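Local atomic coordinates of fructooligosaccharide ABC transporter substrate-binding protein FusA (Streptococcus pneumoniae, PDB entry 5G62), a protein that binds kestose, nystose and longer fructooligosaccharides, preferring the long-chain ones, and delivers them to the ABC transporter that imports them. Residues S12-K17 and P371-Q376. The protein carries 2 engineered substitutions. Numbering follows the deposited sequence.
Sequences SPLSPK and PAELRQ. With FRU (beta-D-fructofuranose), chain C; FRU (beta-D-fructofuranose), chain B; FRU (beta-D-fructofuranose), chain D.
Ser-12 OG donates a hydrogen bond to Gln-376 OE1, a short one of 2.6 Å, only modestly (20°) off the amide's carbonyl plane, that joins the loop following strand 4-10 to helix 371-378. A chi1 of 169°, which sets OG opposite the backbone N, carries the hydroxyl to OE1; it also accepts from Leu-14 N at 3.0 Å, an ST turn that a small hydroxyl residue suits well. At the amide's other end, NE2 turns back over its own helix and reaches Ala-372 O at 3.1 Å from above the carbonyl plane, while Gln-376 N binds the same oxygen from the opposite face. Glutamine, donor and acceptor in one flat group, can bridge both neighbours, and the bonds at OE1 and NE2 help set which way round the amide lies. Leucine offers a nonpolar branch: Leu-14 CD1 lies over one amide face, 3.8 Å from Gln-376 OE1, and C6 of the chain C fructose over the other, sandwiching it. In this solute-binding protein, the type I turn from Ser-12 to Ser-15 thereby abuts a helix of the sugar site. Ser-15 steadies the turn: its N and OG both bind Ser-12 O, the hydroxyl on a lone pair, and its CB rests on Gln-376 O. A water joins that oxygen to Ser-12 N. Arg-375, just before Gln-376, extends into the pocket, its several N-H groups serving many partners: NH1 donates to O3 of the chain D fructose (2.7 Å) and O3 of the chain B fructose, NE forms a salt bridge with Glu-379, and O3 of the chain C fructose sits over one guanidinium face.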
ATOM      1  N   SER A  12     -10.617   4.884  -9.553  1.00 31.41           N
ATOM      2  CA  SER A  12     -11.432   3.771  -9.073  1.00 30.94           C
ATOM      3  C   SER A  12     -12.637   3.523  -9.985  1.00 31.83           C
ATOM      4  O   SER A  12     -13.269   4.472 -10.473  1.00 31.18           O
ATOM      5  CB  SER A  12     -11.945   4.049  -7.660  1.00 30.84           C
ATOM      6  OG  SER A  12     -12.931   3.097  -7.289  1.00 29.49           O
ATOM      7  N   PRO A  13     -13.007   2.257 -10.196  1.00 30.02           N
ATOM      8  CA  PRO A  13     -14.259   1.990 -10.919  1.00 30.99           C
ATOM      9  C   PRO A  13     -15.499   2.501 -10.180  1.00 31.23           C
ATOM     10  O   PRO A  13     -16.547   2.619 -10.798  1.00 35.09           O
ATOM     11  CB  PRO A  13     -14.256   0.466 -11.092  1.00 32.95           C
ATOM     12  CG  PRO A  13     -13.236  -0.049 -10.150  1.00 31.35           C
ATOM     13  CD  PRO A  13     -12.286   1.026  -9.821  1.00 30.49           C
ATOM     14  N   LEU A  14     -15.411   2.886  -8.912  1.00 30.46           N
ATOM     15  CA  LEU A  14     -16.573   3.525  -8.285  1.00 31.31           C
ATOM     16  C   LEU A  14     -16.736   4.990  -8.680  1.00 31.29           C
ATOM     17  O   LEU A  14     -17.754   5.593  -8.350  1.00 31.04           O
ATOM     18  CB  LEU A  14     -16.492   3.446  -6.761  1.00 32.57           C
ATOM     19  CG  LEU A  14     -16.309   2.052  -6.142  1.00 34.61           C
ATOM     20  CD1 LEU A  14     -16.314   2.098  -4.626  1.00 36.25           C
ATOM     21  CD2 LEU A  14     -17.432   1.208  -6.651  1.00 36.06           C
ATOM     22  N   SER A  15     -15.765   5.572  -9.353  1.00 31.22           N
ATOM     23  CA  SER A  15     -15.739   6.989  -9.671  1.00 30.63           C
ATOM     24  C   SER A  15     -16.228   7.180 -11.092  1.00 32.65           C
ATOM     25  O   SER A  15     -16.330   6.219 -11.849  1.00 31.07           O
ATOM     26  CB  SER A  15     -14.311   7.539  -9.482  1.00 32.08           C
ATOM     27  OG  SER A  15     -13.421   7.129 -10.482  1.00 29.60           O
ATOM     28  N   PRO A  16     -16.552   8.408 -11.499  1.00 29.94           N
ATOM     29  CA  PRO A  16     -17.161   8.599 -12.823  1.00 31.92           C
ATOM     30  C   PRO A  16     -16.204   8.254 -13.955  1.00 33.11           C
ATOM     31  O   PRO A  16     -15.002   8.480 -13.858  1.00 30.92           O
ATOM     32  CB  PRO A  16     -17.520  10.085 -12.830  1.00 33.57           C
ATOM     33  CG  PRO A  16     -17.580  10.460 -11.409  1.00 32.76           C
ATOM     34  CD  PRO A  16     -16.573   9.644 -10.705  1.00 31.27           C
ATOM     35  N   LYS A  17     -16.756   7.687 -15.034  1.00 34.75           N
ATOM     36  CA  LYS A  17     -15.965   7.407 -16.232  1.00 38.46           C
ATOM     37  C   LYS A  17     -15.214   8.646 -16.710  1.00 34.09           C
ATOM     38  O   LYS A  17     -14.038   8.572 -17.060  1.00 32.75           O
ATOM     39  CB  LYS A  17     -16.854   6.890 -17.365  1.00 46.74           C
ATOM     40  CG  LYS A  17     -17.419   5.487 -17.179  1.00 59.37           C
ATOM     41  CD  LYS A  17     -18.030   4.938 -18.483  1.00 72.59           C
ATOM     42  CE  LYS A  17     -19.134   5.835 -19.038  1.00 83.49           C
ATOM     43  NZ  LYS A  17     -20.344   5.855 -18.166  1.00 84.97           N
ATOM     44  N   PRO A 371     -14.580   4.284   4.885  1.00 24.84           N
ATOM     45  CA  PRO A 371     -13.676   5.375   4.464  1.00 24.57           C
ATOM     46  C   PRO A 371     -13.125   5.192   3.051  1.00 25.58           C
ATOM     47  O   PRO A 371     -13.045   6.169   2.303  1.00 24.39           O
ATOM     48  CB  PRO A 371     -12.575   5.356   5.525  1.00 24.56           C
ATOM     49  CG  PRO A 371     -12.704   3.994   6.231  1.00 23.95           C
ATOM     50  CD  PRO A 371     -14.124   3.600   6.106  1.00 24.98           C
ATOM     51  N   ALA A 372     -12.798   3.967   2.632  1.00 23.54           N
ATOM     52  CA  ALA A 372     -12.231   3.808   1.306  1.00 25.09           C
ATOM     53  C   ALA A 372     -13.272   4.007   0.198  1.00 26.54           C
ATOM     54  O   ALA A 372     -12.914   4.419  -0.902  1.00 25.40           O
ATOM     55  CB  ALA A 372     -11.548   2.444   1.164  1.00 24.02           C
ATOM     56  N   GLU A 373     -14.551   3.739   0.473  1.00 27.45           N
ATOM     57  CA  GLU A 373     -15.601   3.855  -0.535  1.00 29.42           C
ATOM     58  C   GLU A 373     -15.832   5.316  -0.938  1.00 29.10           C
ATOM     59  O   GLU A 373     -15.754   5.671  -2.116  1.00 27.11           O
ATOM     60  CB  GLU A 373     -16.884   3.237   0.012  1.00 32.62           C
ATOM     61  CG  GLU A 373     -18.147   3.450  -0.816  1.00 40.56           C
ATOM     62  CD  GLU A 373     -19.378   2.843  -0.127  1.00 44.93           C
ATOM     63  OE1 GLU A 373     -19.290   1.690   0.359  1.00 46.30           O
ATOM     64  OE2 GLU A 373     -20.409   3.540  -0.026  1.00 45.06           O
ATOM     65  N   LEU A 374     -16.108   6.172   0.037  1.00 27.09           N
ATOM     66  CA  LEU A 374     -16.293   7.587  -0.291  1.00 28.14           C
ATOM     67  C   LEU A 374     -15.001   8.213  -0.814  1.00 25.71           C
ATOM     68  O   LEU A 374     -15.052   9.017  -1.736  1.00 25.55           O
ATOM     69  CB  LEU A 374     -16.816   8.359   0.911  1.00 28.55           C
ATOM     70  CG  LEU A 374     -17.137   9.846   0.672  1.00 29.19           C
ATOM     71  CD1 LEU A 374     -18.132  10.086  -0.503  1.00 30.81           C
ATOM     72  CD2 LEU A 374     -17.663  10.444   1.963  1.00 29.99           C
ATOM     73  N   ARG A 375     -13.832   7.840  -0.257  1.00 23.68           N
ATOM     74  CA  ARG A 375     -12.559   8.375  -0.770  1.00 24.01           C
ATOM     75  C   ARG A 375     -12.378   8.062  -2.259  1.00 24.05           C
ATOM     76  O   ARG A 375     -12.077   8.957  -3.059  1.00 23.50           O
ATOM     77  CB  ARG A 375     -11.361   7.860   0.030  1.00 24.13           C
ATOM     78  CG  ARG A 375      -9.976   8.367  -0.462  1.00 24.40           C
ATOM     79  CD  ARG A 375      -8.811   7.930   0.432  1.00 23.74           C
ATOM     80  NE  ARG A 375      -7.542   8.475  -0.041  1.00 23.29           N
ATOM     81  CZ  ARG A 375      -6.327   8.301   0.510  1.00 24.01           C
ATOM     82  NH1 ARG A 375      -6.088   7.550   1.629  1.00 27.06           N
ATOM     83  NH2 ARG A 375      -5.302   8.947  -0.066  1.00 22.03           N
ATOM     84  N   GLN A 376     -12.574   6.800  -2.640  1.00 24.49           N
ATOM     85  CA  GLN A 376     -12.501   6.384  -4.037  1.00 28.55           C
ATOM     86  C   GLN A 376     -13.409   7.180  -4.963  1.00 27.86           C
ATOM     87  O   GLN A 376     -13.054   7.403  -6.118  1.00 28.49           O
ATOM     88  CB  GLN A 376     -12.891   4.920  -4.195  1.00 29.45           C
ATOM     89  CG  GLN A 376     -11.847   3.938  -3.844  1.00 32.51           C
ATOM     90  CD  GLN A 376     -12.409   2.520  -3.904  1.00 34.32           C
ATOM     91  OE1 GLN A 376     -12.563   1.972  -4.981  1.00 33.28           O
ATOM     92  NE2 GLN A 376     -12.749   1.955  -2.747  1.00 33.28           N
TER
HETATM   93  C1  FRU C   3      -5.291   4.205   0.055  1.00 37.45           C
HETATM   94  C2  FRU C   3      -5.943   4.139  -1.230  1.00 38.50           C
HETATM   95  C3  FRU C   3      -6.880   5.290  -1.600  1.00 41.80           C
HETATM   96  C4  FRU C   3      -7.810   4.759  -2.268  1.00 41.32           C
HETATM   97  C5  FRU C   3      -7.954   3.404  -1.478  1.00 42.93           C
HETATM   98  C6  FRU C   3      -8.897   2.432  -2.153  1.00 42.86           C
HETATM   99  O1  FRU C   3      -6.193   4.453   1.139  1.00 30.73           O
HETATM  100  O3  FRU C   3      -6.213   6.276  -2.266  1.00 33.92           O
HETATM  101  O4  FRU C   3      -9.016   5.465  -2.189  1.00 38.46           O
HETATM  102  O5  FRU C   3      -6.806   2.958  -1.289  1.00 41.13           O
HETATM  103  O6  FRU C   3      -8.216   1.886  -3.239  1.00 45.71           O
HETATM  104  C1  FRU B   4      -4.702   4.158   3.071  1.00 38.18           C
HETATM  105  C2  FRU B   4      -6.032   3.780   2.418  1.00 36.64           C
HETATM  106  C3  FRU B   4      -7.294   4.168   3.321  1.00 35.34           C
HETATM  107  C4  FRU B   4      -8.300   3.111   2.930  1.00 36.01           C
HETATM  108  C5  FRU B   4      -7.525   2.048   2.902  1.00 40.68           C
HETATM  109  C6  FRU B   4      -8.110   1.008   1.960  1.00 42.03           C
HETATM  110  O1  FRU B   4      -4.582   5.599   3.146  1.00 32.43           O
HETATM  111  O3  FRU B   4      -7.748   5.411   3.004  1.00 34.60           O
HETATM  112  O4  FRU B   4      -9.409   2.990   3.766  1.00 33.22           O
HETATM  113  O5  FRU B   4      -6.085   2.519   2.363  1.00 36.29           O
HETATM  114  O6  FRU B   4      -7.127   0.063   1.801  1.00 48.15           O
HETATM  115  C1  FRU D   5      -2.308   5.793   3.987  1.00 33.95           C
HETATM  116  C2  FRU D   5      -3.755   6.070   4.269  1.00 38.35           C
HETATM  117  C3  FRU D   5      -4.045   7.617   4.528  1.00 37.40           C
HETATM  118  C4  FRU D   5      -5.277   7.557   5.347  1.00 38.48           C
HETATM  119  C5  FRU D   5      -4.961   6.572   6.218  1.00 33.74           C
HETATM  120  C6  FRU D   5      -6.155   5.877   6.785  1.00 37.25           C
HETATM  121  O1  FRU D   5      -1.803   6.390   2.847  1.00 33.61           O
HETATM  122  O3  FRU D   5      -4.152   8.346   3.357  1.00 66.81           O
HETATM  123  O4  FRU D   5      -5.429   8.791   5.967  1.00 34.49           O
HETATM  124  O5  FRU D   5      -4.046   5.561   5.382  1.00 31.91           O
HETATM  125  O6  FRU D   5      -5.784   4.857   7.653  1.00 35.33           O
HETATM  126  O   HOH W   1     -10.897   7.381  -8.101  1.00 37.16           O